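Local coordinates for superantigen-like protein SSL8 (Staphylococcus aureus, PDB 3R2T) that is of unknown function but belongs to the staphylococcal superantigen-like proteins, secreted relatives of the superantigen toxins that probably act on host immune components, at residues Pro70-Ser78 / Phe92-Gln100; Gly117-Glu125 / Lys177-Lys188. All coordinates share one frame; numbering follows the deposited sequence.

Contact 1 (70-78 with 92-100) closes first along the chain and lies within the OB-fold domain; contact 2 (117-125 with 177-188) follows it and joins that domain to the beta-grasp domain. Their centres are about 12 Å apart, with contact 1 about 15 Å and contact 2 about 5 Å from the centre of the chain. Strands 72-79 and 118-122, antiparallel neighbours in one sheet, tie them together: Val77 N lies 2.7 Å from Leu118 O, a probable hydrogen bond, and Glu73 OE2 forms a salt bridge with Lys188 NZ at 2.8 Å. The sheet thus carries the internal packing of one domain and, through strand 118-122, its junction with the other.

Contact 1: residues Pro70-Ser78 / Phe92-Gln100; sequences PSYELTNVS and FNQQNQKFQ
With CG opposite its carbonyl carbon (chi1 -50°), Leu74 brings CD1 over the centre of the Phe99 ring, while Gln94, CG anti to the backbone N and the chain extended, carries its amide to the backbone of Thr75. Leu74 CD1 is 3.5 Å from the Phe99 ring centroid, over the face, a CH-pi contact. Leu74 CD1 also meets the Phe92 ring at its edge, 3.4 Å from Phe92 CE1, and Val77 CG1 lies over a face of that ring. Phe99 in turn directs its edge at the face of Tyr72 in a T-shaped pair, with the planes at 74° and centroids 5.5 Å apart.

Beside this apolar cluster, the Gln94 amide uses both ends: Thr75 N donates to Gln94 OE1 (2.9 Å, N-H...O 167°), and Gln94 NE2 donates to Thr75 O (2.8 Å). Phe92 and Phe99 are themselves joined by backbone bonds in both directions, and Ile133 of strand 133-141 packs on Tyr72 and Phe99. The end of the antiparallel hairpin of strands 87-92 and 99-102, with its connecting loop, is thereby packed on strand 72-79 of the OB-fold domain. Two bonds to one residue's backbone fix the rotation of the Gln94 amide, so the side-chain amide meets both the N-H and the C=O of Thr75 at the border of a partly buried apolar cluster.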
loop_
_atom_site.group_PDB
_atom_site.type_symbol
_atom_site.label_atom_id
_atom_site.label_comp_id
_atom_site.label_asym_id
_atom_site.label_seq_id
_atom_site.Cartn_x
_atom_site.Cartn_y
_atom_site.Cartn_z
ATOM N N PRO A 70 -13.699 -9.350 -7.288
ATOM C CA PRO A 70 -14.151 -8.262 -8.148
ATOM C C PRO A 70 -13.056 -7.565 -8.943
ATOM O O PRO A 70 -11.918 -7.533 -8.516
ATOM C CB PRO A 70 -14.773 -7.259 -7.156
ATOM C CG PRO A 70 -14.556 -7.822 -5.770
ATOM C CD PRO A 70 -13.593 -8.936 -5.877
ATOM N N SER A 71 -13.422 -7.069 -10.125
ATOM C CA SER A 71 -12.538 -6.286 -10.981
ATOM C C SER A 71 -13.428 -5.198 -11.544
ATOM O O SER A 71 -14.648 -5.312 -11.470
ATOM C CB SER A 71 -11.912 -7.114 -12.109
ATOM O OG SER A 71 -12.891 -7.630 -12.986
ATOM N N TYR A 72 -12.834 -4.156 -12.115
ATOM C CA TYR A 72 -13.606 -3.042 -12.650
ATOM C C TYR A 72 -12.939 -2.461 -13.874
ATOM O O TYR A 72 -11.726 -2.344 -13.908
ATOM C CB TYR A 72 -13.692 -1.929 -11.600
ATOM C CG TYR A 72 -14.247 -2.357 -10.245
ATOM C CD1 TYR A 72 -15.565 -2.106 -9.891
ATOM C CD2 TYR A 72 -13.438 -3.004 -9.316
ATOM C CE1 TYR A 72 -16.068 -2.502 -8.627
ATOM C CE2 TYR A 72 -13.925 -3.390 -8.069
ATOM C CZ TYR A 72 -15.227 -3.146 -7.735
ATOM O OH TYR A 72 -15.676 -3.547 -6.497
ATOM N N GLU A 73 -13.733 -2.078 -14.864
ATOM C CA GLU A 73 -13.230 -1.467 -16.084
ATOM C C GLU A 73 -13.747 -0.034 -16.181
ATOM O O GLU A 73 -14.932 0.196 -16.356
ATOM C CB GLU A 73 -13.670 -2.256 -17.310
ATOM C CG GLU A 73 -13.119 -3.672 -17.369
ATOM C CD GLU A 73 -13.674 -4.455 -18.531
ATOM O OE1 GLU A 73 -14.076 -3.832 -19.540
ATOM O OE2 GLU A 73 -13.714 -5.700 -18.432
ATOM N N LEU A 74 -12.830 0.917 -16.078
ATOM C CA LEU A 74 -13.151 2.326 -16.128
ATOM C C LEU A 74 -12.655 2.851 -17.468
ATOM O O LEU A 74 -11.591 2.443 -17.937
ATOM C CB LEU A 74 -12.475 2.993 -14.950
ATOM C CG LEU A 74 -12.856 2.140 -13.719
ATOM C CD1 LEU A 74 -11.941 2.334 -12.544
ATOM C CD2 LEU A 74 -14.329 2.343 -13.364
ATOM N N THR A 75 -13.418 3.739 -18.094
ATOM C CA THR A 75 -13.046 4.223 -19.414
ATOM C C THR A 75 -13.103 5.736 -19.564
ATOM O O THR A 75 -13.908 6.397 -18.919
ATOM C CB THR A 75 -13.965 3.587 -20.484
ATOM O OG1 THR A 75 -13.980 2.158 -20.313
ATOM C CG2 THR A 75 -13.485 3.918 -21.892
ATOM N N ASN A 76 -12.234 6.253 -20.442
ATOM C CA ASN A 76 -12.131 7.674 -20.754
ATOM C C ASN A 76 -12.101 8.522 -19.495
ATOM O O ASN A 76 -12.877 9.470 -19.346
ATOM C CB ASN A 76 -13.273 8.115 -21.685
ATOM C CG ASN A 76 -13.058 9.532 -22.261
ATOM O OD1 ASN A 76 -11.932 10.024 -22.338
ATOM N ND2 ASN A 76 -14.140 10.174 -22.659
ATOM N N VAL A 77 -11.194 8.158 -18.592
ATOM C CA VAL A 77 -11.006 8.850 -17.325
ATOM C C VAL A 77 -9.931 9.916 -17.453
ATOM O O VAL A 77 -8.986 9.783 -18.243
ATOM C CB VAL A 77 -10.561 7.881 -16.182
ATOM C CG1 VAL A 77 -11.649 6.902 -15.860
ATOM C CG2 VAL A 77 -9.290 7.161 -16.562
ATOM N N SER A 78 -10.087 10.964 -16.654
ATOM C CA SER A 78 -9.156 12.081 -16.621
ATOM C C SER A 78 -8.505 12.088 -15.249
ATOM O O SER A 78 -9.183 11.910 -14.231
ATOM C CB SER A 78 -9.889 13.420 -16.818
ATOM O OG SER A 78 -10.644 13.447 -18.023
ATOM N N PHE A 92 -10.117 8.964 -8.594
ATOM C CA PHE A 92 -11.255 9.329 -9.430
ATOM C C PHE A 92 -12.486 8.594 -8.968
ATOM O O PHE A 92 -12.394 7.661 -8.155
ATOM C CB PHE A 92 -10.995 9.156 -10.929
ATOM C CG PHE A 92 -10.527 7.805 -11.308
ATOM C CD1 PHE A 92 -11.437 6.804 -11.597
ATOM C CD2 PHE A 92 -9.173 7.532 -11.398
ATOM C CE1 PHE A 92 -11.005 5.553 -11.964
ATOM C CE2 PHE A 92 -8.731 6.296 -11.747
ATOM C CZ PHE A 92 -9.648 5.294 -12.033
ATOM N N ASN A 93 -13.631 9.052 -9.470
ATOM C CA ASN A 93 -14.931 8.513 -9.116
ATOM C C ASN A 93 -15.813 8.174 -10.315
ATOM O O ASN A 93 -16.847 8.823 -10.523
ATOM C CB ASN A 93 -15.700 9.529 -8.251
ATOM C CG ASN A 93 -15.031 9.806 -6.917
ATOM O OD1 ASN A 93 -14.104 9.113 -6.509
ATOM N ND2 ASN A 93 -15.520 10.827 -6.220
ATOM N N GLN A 94 -15.428 7.183 -11.111
ATOM C CA GLN A 94 -16.280 6.773 -12.223
ATOM C C GLN A 94 -17.339 5.815 -11.659
ATOM O O GLN A 94 -17.072 5.091 -10.699
ATOM C CB GLN A 94 -15.484 6.150 -13.378
ATOM C CG GLN A 94 -16.382 5.717 -14.565
ATOM C CD GLN A 94 -15.610 5.453 -15.859
ATOM O OE1 GLN A 94 -15.782 4.412 -16.501
ATOM N NE2 GLN A 94 -14.752 6.396 -16.237
ATOM N N GLN A 95 -18.538 5.823 -12.250
ATOM C CA GLN A 95 -19.646 4.991 -11.769
ATOM C C GLN A 95 -19.939 5.512 -10.355
ATOM O O GLN A 95 -19.611 6.670 -10.041
ATOM C CB GLN A 95 -19.257 3.500 -11.791
ATOM C CG GLN A 95 -18.935 2.975 -13.202
ATOM C CD GLN A 95 -18.104 1.686 -13.220
ATOM O OE1 GLN A 95 -17.586 1.238 -12.187
ATOM N NE2 GLN A 95 -17.939 1.111 -14.416
ATOM N N ASN A 96 -20.550 4.697 -9.500
ATOM C CA ASN A 96 -20.797 5.139 -8.132
ATOM C C ASN A 96 -19.730 4.561 -7.202
ATOM O O ASN A 96 -20.003 4.240 -6.040
ATOM C CB ASN A 96 -22.221 4.800 -7.680
ATOM C CG ASN A 96 -23.282 5.520 -8.515
ATOM O OD1 ASN A 96 -22.984 6.059 -9.590
ATOM N ND2 ASN A 96 -24.526 5.528 -8.026
ATOM N N GLN A 97 -18.512 4.444 -7.747
ATOM C CA GLN A 97 -17.341 3.942 -7.025
ATOM C C GLN A 97 -16.188 4.940 -7.047
ATOM O O GLN A 97 -16.014 5.690 -8.008
ATOM C CB GLN A 97 -16.867 2.593 -7.589
ATOM C CG GLN A 97 -17.622 1.386 -7.056
ATOM C CD GLN A 97 -17.381 1.156 -5.554
ATOM O OE1 GLN A 97 -16.484 1.762 -4.938
ATOM N NE2 GLN A 97 -18.186 0.276 -4.962
ATOM N N LYS A 98 -15.403 4.916 -5.971
ATOM C CA LYS A 98 -14.241 5.789 -5.790
ATOM C C LYS A 98 -12.982 4.936 -5.915
ATOM O O LYS A 98 -12.913 3.859 -5.334
ATOM C CB LYS A 98 -14.275 6.419 -4.389
ATOM C CG LYS A 98 -15.575 7.143 -4.018
ATOM C CD LYS A 98 -15.520 7.614 -2.558
ATOM C CE LYS A 98 -16.861 8.143 -2.028
ATOM N NZ LYS A 98 -17.345 9.356 -2.736
ATOM N N PHE A 99 -11.986 5.424 -6.650
ATOM C CA PHE A 99 -10.748 4.681 -6.854
ATOM C C PHE A 99 -9.489 5.453 -6.530
ATOM O O PHE A 99 -9.470 6.681 -6.562
ATOM C CB PHE A 99 -10.631 4.242 -8.314
ATOM C CG PHE A 99 -11.673 3.265 -8.738
ATOM C CD1 PHE A 99 -11.480 1.910 -8.549
ATOM C CD2 PHE A 99 -12.847 3.695 -9.329
ATOM C CE1 PHE A 99 -12.430 1.005 -8.940
ATOM C CE2 PHE A 99 -13.797 2.785 -9.732
ATOM C CZ PHE A 99 -13.591 1.442 -9.536
ATOM N N GLN A 100 -8.436 4.687 -6.248
ATOM C CA GLN A 100 -7.107 5.213 -5.965
ATOM C C GLN A 100 -6.099 4.228 -6.533
ATOM O O GLN A 100 -5.862 3.168 -5.967
ATOM C CB GLN A 100 -6.890 5.414 -4.473
ATOM C CG GLN A 100 -5.516 5.963 -4.135
ATOM C CD GLN A 100 -5.456 6.538 -2.739
ATOM O OE1 GLN A 100 -6.379 7.231 -2.311
ATOM N NE2 GLN A 100 -4.362 6.280 -2.031
#

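Contact 2: residues Gly117-Glu125 / Lys177-Lys188; sequences GLDVFAVPE and KEEVSLKELDFK
The interface between the OB-fold and beta-grasp domains, the two-domain architecture of the staphylococcal and streptococcal toxin family, is formed in part by strand 118-122 and the residues just after it against residues 177-181 and the start of helix 182-197. The strand and helix segments 118-122 and 182-188 approach to 8.6 Å between axes, at an angle of 39°. Phe121 is the central side chain: with CG anti to the backbone N (chi1 -178°), its ring reaches the first turns of the helix. Glu184 CB sits over one face, 3.9 Å from the Phe121 ring centroid, and the Glu184 carboxylate plane is only 14° from that of the ring. Phe187 CB packs against Phe121 CE2 at 3.7 Å, and the two rings are oblique. Val123 approaches Phe187 from the strand side, placing CG2 over its face in a CH-pi contact.

Charged groups border this apolar centre. Lys188 NZ makes a salt bridge with Glu184 OE2, met from above the carboxylate plane, and a second one with Glu73 of strand 72-79, so the ammonium links the helix to the OB-fold sheet. Near the N-terminal end of the strand, Asp119 OD2 makes a salt bridge with Lys177 NZ at 3.2 Å; that lysine, bent at its last two torsions, also donates to Glu179 O and to Thr140. The helix start is fixed by Ser181 as N-cap, whose OG accepts from Glu184 N (3.1 Å). Lys183 runs alongside the Phe121 ring edge toward Glu125, whose carboxylate lies beyond salt-bridge distance of it and instead makes a salt bridge with Lys226 and a hydrogen bond with Tyr66 OH. Between Lys183 and Glu125 stands a water that accepts from Lys183 NZ and donates to both Val123 O and Glu125 OE2, each of the three at 2.8 Å.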
loop_
_atom_site.group_PDB
_atom_site.type_symbol
_atom_site.label_atom_id
_atom_site.label_comp_id
_atom_site.label_asym_id
_atom_site.label_seq_id
_atom_site.Cartn_x
_atom_site.Cartn_y
_atom_site.Cartn_z
ATOM N N GLY A 117 -8.412 10.871 -21.530
ATOM C CA GLY A 117 -8.529 9.675 -22.341
ATOM C C GLY A 117 -7.895 8.417 -21.804
ATOM O O GLY A 117 -7.342 7.646 -22.561
ATOM N N LEU A 118 -7.992 8.179 -20.511
ATOM C CA LEU A 118 -7.390 6.976 -19.960
ATOM C C LEU A 118 -8.397 5.868 -19.666
ATOM O O LEU A 118 -9.561 6.137 -19.429
ATOM C CB LEU A 118 -6.669 7.305 -18.668
ATOM C CG LEU A 118 -5.501 8.270 -18.673
ATOM C CD1 LEU A 118 -5.128 8.614 -17.223
ATOM C CD2 LEU A 118 -4.333 7.672 -19.435
ATOM N N ASP A 119 -7.931 4.618 -19.727
ATOM C CA ASP A 119 -8.736 3.439 -19.342
ATOM C C ASP A 119 -8.013 2.871 -18.137
ATOM O O ASP A 119 -6.794 3.007 -18.003
ATOM C CB ASP A 119 -8.858 2.376 -20.442
ATOM C CG ASP A 119 -9.817 2.782 -21.568
ATOM O OD1 ASP A 119 -10.464 3.849 -21.468
ATOM O OD2 ASP A 119 -9.942 2.016 -22.548
ATOM N N VAL A 120 -8.760 2.252 -17.242
ATOM C CA VAL A 120 -8.170 1.719 -16.048
ATOM C C VAL A 120 -8.820 0.420 -15.690
ATOM O O VAL A 120 -10.055 0.342 -15.608
ATOM C CB VAL A 120 -8.364 2.690 -14.859
ATOM C CG1 VAL A 120 -7.846 2.080 -13.560
ATOM C CG2 VAL A 120 -7.702 4.054 -15.140
ATOM N N PHE A 121 -7.991 -0.616 -15.517
ATOM C CA PHE A 121 -8.474 -1.897 -15.083
ATOM C C PHE A 121 -8.055 -1.922 -13.631
ATOM O O PHE A 121 -6.889 -1.788 -13.334
ATOM C CB PHE A 121 -7.853 -3.047 -15.872
ATOM C CG PHE A 121 -8.391 -4.391 -15.467
ATOM C CD1 PHE A 121 -9.628 -4.824 -15.935
ATOM C CD2 PHE A 121 -7.678 -5.211 -14.606
ATOM C CE1 PHE A 121 -10.144 -6.063 -15.545
ATOM C CE2 PHE A 121 -8.185 -6.439 -14.214
ATOM C CZ PHE A 121 -9.422 -6.864 -14.675
ATOM N N ALA A 122 -9.013 -2.068 -12.731
ATOM C CA ALA A 122 -8.749 -2.028 -11.296
ATOM C C ALA A 122 -9.201 -3.276 -10.570
ATOM O O ALA A 122 -10.240 -3.851 -10.892
ATOM C CB ALA A 122 -9.445 -0.794 -10.682
ATOM N N VAL A 123 -8.387 -3.686 -9.601
ATOM C CA VAL A 123 -8.643 -4.853 -8.751
ATOM C C VAL A 123 -8.313 -4.399 -7.322
ATOM O O VAL A 123 -7.261 -3.819 -7.072
ATOM C CB VAL A 123 -7.753 -6.053 -9.154
ATOM C CG1 VAL A 123 -8.021 -7.256 -8.258
ATOM C CG2 VAL A 123 -7.993 -6.411 -10.597
ATOM N N PRO A 124 -9.196 -4.660 -6.375
ATOM C CA PRO A 124 -8.832 -4.161 -5.056
ATOM C C PRO A 124 -7.729 -4.945 -4.350
ATOM O O PRO A 124 -7.789 -6.163 -4.318
ATOM C CB PRO A 124 -10.143 -4.293 -4.248
ATOM C CG PRO A 124 -11.158 -4.917 -5.181
ATOM C CD PRO A 124 -10.417 -5.476 -6.344
ATOM N N GLU A 125 -6.703 -4.240 -3.867
ATOM C CA GLU A 125 -5.683 -4.839 -3.008
ATOM C C GLU A 125 -6.306 -4.617 -1.615
ATOM O O GLU A 125 -6.157 -5.438 -0.721
ATOM C CB GLU A 125 -4.339 -4.157 -3.139
ATOM C CG GLU A 125 -3.752 -4.209 -4.544
ATOM C CD GLU A 125 -3.582 -5.628 -5.054
ATOM O OE1 GLU A 125 -3.364 -6.577 -4.252
ATOM O OE2 GLU A 125 -3.683 -5.800 -6.272
ATOM N N LYS A 177 -9.640 -3.755 -26.031
ATOM C CA LYS A 177 -8.758 -2.608 -26.138
ATOM C C LYS A 177 -7.563 -2.776 -27.081
ATOM O O LYS A 177 -6.984 -3.851 -27.164
ATOM C CB LYS A 177 -8.221 -2.285 -24.747
ATOM C CG LYS A 177 -9.300 -1.935 -23.722
ATOM C CD LYS A 177 -8.668 -1.794 -22.320
ATOM C CE LYS A 177 -8.076 -0.442 -22.051
ATOM N NZ LYS A 177 -7.344 0.257 -23.128
ATOM N N GLU A 178 -7.204 -1.687 -27.757
ATOM C CA GLU A 178 -6.042 -1.636 -28.665
ATOM C C GLU A 178 -4.768 -1.735 -27.834
ATOM O O GLU A 178 -3.777 -2.393 -28.220
ATOM C CB GLU A 178 -6.039 -0.321 -29.425
ATOM C CG GLU A 178 -7.280 -0.158 -30.292
ATOM C CD GLU A 178 -7.514 1.264 -30.791
ATOM O OE1 GLU A 178 -8.522 1.453 -31.506
ATOM O OE2 GLU A 178 -6.723 2.182 -30.462
ATOM N N GLU A 179 -4.808 -1.073 -26.682
ATOM C CA GLU A 179 -3.713 -1.091 -25.740
ATOM C C GLU A 179 -4.280 -1.725 -24.462
ATOM O O GLU A 179 -5.204 -1.186 -23.854
ATOM C CB GLU A 179 -3.223 0.335 -25.481
ATOM C CG GLU A 179 -1.988 0.394 -24.570
ATOM C CD GLU A 179 -1.480 1.827 -24.291
ATOM O OE1 GLU A 179 -1.996 2.478 -23.349
ATOM O OE2 GLU A 179 -0.522 2.259 -24.986
ATOM N N VAL A 180 -3.725 -2.854 -24.055
ATOM C CA VAL A 180 -4.202 -3.560 -22.894
ATOM C C VAL A 180 -3.054 -3.825 -21.892
ATOM O O VAL A 180 -1.941 -4.193 -22.277
ATOM C CB VAL A 180 -4.865 -4.877 -23.337
ATOM C CG1 VAL A 180 -3.843 -5.811 -23.885
ATOM C CG2 VAL A 180 -5.651 -5.528 -22.193
ATOM N N SER A 181 -3.324 -3.616 -20.602
ATOM C CA SER A 181 -2.304 -3.831 -19.576
ATOM C C SER A 181 -2.140 -5.321 -19.343
ATOM O O SER A 181 -3.071 -6.086 -19.524
ATOM C CB SER A 181 -2.693 -3.138 -18.253
ATOM O OG SER A 181 -3.859 -3.735 -17.656
ATOM N N LEU A 182 -0.937 -5.726 -18.944
ATOM C CA LEU A 182 -0.656 -7.098 -18.633
ATOM C C LEU A 182 -1.496 -7.489 -17.410
ATOM O O LEU A 182 -1.879 -8.628 -17.260
ATOM C CB LEU A 182 0.812 -7.238 -18.311
ATOM C CG LEU A 182 1.395 -8.615 -18.052
ATOM C CD1 LEU A 182 1.265 -9.497 -19.323
ATOM C CD2 LEU A 182 2.874 -8.464 -17.601
ATOM N N LYS A 183 -1.759 -6.511 -16.549
ATOM C CA LYS A 183 -2.579 -6.692 -15.375
ATOM C C LYS A 183 -3.942 -7.236 -15.773
ATOM O O LYS A 183 -4.418 -8.244 -15.201
ATOM C CB LYS A 183 -2.737 -5.347 -14.658
ATOM C CG LYS A 183 -3.674 -5.346 -13.470
ATOM C CD LYS A 183 -3.946 -3.933 -13.017
ATOM C CE LYS A 183 -4.808 -3.915 -11.768
ATOM N NZ LYS A 183 -4.032 -4.492 -10.637
ATOM N N GLU A 184 -4.572 -6.583 -16.759
ATOM C CA GLU A 184 -5.917 -7.000 -17.216
ATOM C C GLU A 184 -5.902 -8.404 -17.842
ATOM O O GLU A 184 -6.757 -9.226 -17.534
ATOM C CB GLU A 184 -6.560 -5.945 -18.153
ATOM C CG GLU A 184 -7.851 -6.408 -18.818
ATOM C CD GLU A 184 -8.658 -5.300 -19.511
ATOM O OE1 GLU A 184 -8.229 -4.111 -19.557
ATOM O OE2 GLU A 184 -9.754 -5.640 -20.015
ATOM N N LEU A 185 -4.920 -8.672 -18.696
ATOM C CA LEU A 185 -4.812 -9.990 -19.334
ATOM C C LEU A 185 -4.589 -11.059 -18.282
ATOM O O LEU A 185 -5.251 -12.070 -18.284
ATOM C CB LEU A 185 -3.664 -10.015 -20.325
ATOM C CG LEU A 185 -3.818 -9.115 -21.539
ATOM C CD1 LEU A 185 -2.606 -9.247 -22.447
ATOM C CD2 LEU A 185 -5.077 -9.458 -22.306
ATOM N N ASP A 186 -3.648 -10.809 -17.376
ATOM C CA ASP A 186 -3.331 -11.728 -16.285
ATOM C C ASP A 186 -4.542 -12.098 -15.442
ATOM O O ASP A 186 -4.769 -13.271 -15.153
ATOM C CB ASP A 186 -2.312 -11.077 -15.358
ATOM C CG ASP A 186 -2.049 -11.908 -14.080
ATOM O OD1 ASP A 186 -2.341 -11.392 -12.982
ATOM O OD2 ASP A 186 -1.593 -13.071 -14.167
ATOM N N PHE A 187 -5.310 -11.080 -15.039
ATOM C CA PHE A 187 -6.463 -11.268 -14.186
ATOM C C PHE A 187 -7.594 -12.004 -14.900
ATOM O O PHE A 187 -8.191 -12.945 -14.340
ATOM C CB PHE A 187 -6.990 -9.920 -13.659
ATOM C CG PHE A 187 -8.049 -10.065 -12.576
ATOM C CD1 PHE A 187 -9.387 -10.222 -12.905
ATOM C CD2 PHE A 187 -7.684 -10.079 -11.234
ATOM C CE1 PHE A 187 -10.340 -10.382 -11.925
ATOM C CE2 PHE A 187 -8.630 -10.241 -10.239
ATOM C CZ PHE A 187 -9.963 -10.389 -10.574
ATOM N N LYS A 188 -7.894 -11.581 -16.125
ATOM C CA LYS A 188 -8.981 -12.208 -16.897
ATOM C C LYS A 188 -8.639 -13.637 -17.272
ATOM O O LYS A 188 -9.501 -14.510 -17.291
ATOM C CB LYS A 188 -9.284 -11.402 -18.173
ATOM C CG LYS A 188 -10.127 -10.121 -17.982
ATOM C CD LYS A 188 -10.217 -9.372 -19.324
ATOM C CE LYS A 188 -11.450 -8.462 -19.405
ATOM N NZ LYS A 188 -11.593 -7.502 -18.294
HETATM O O HOH W 1 -4.670 -3.859 -8.027
#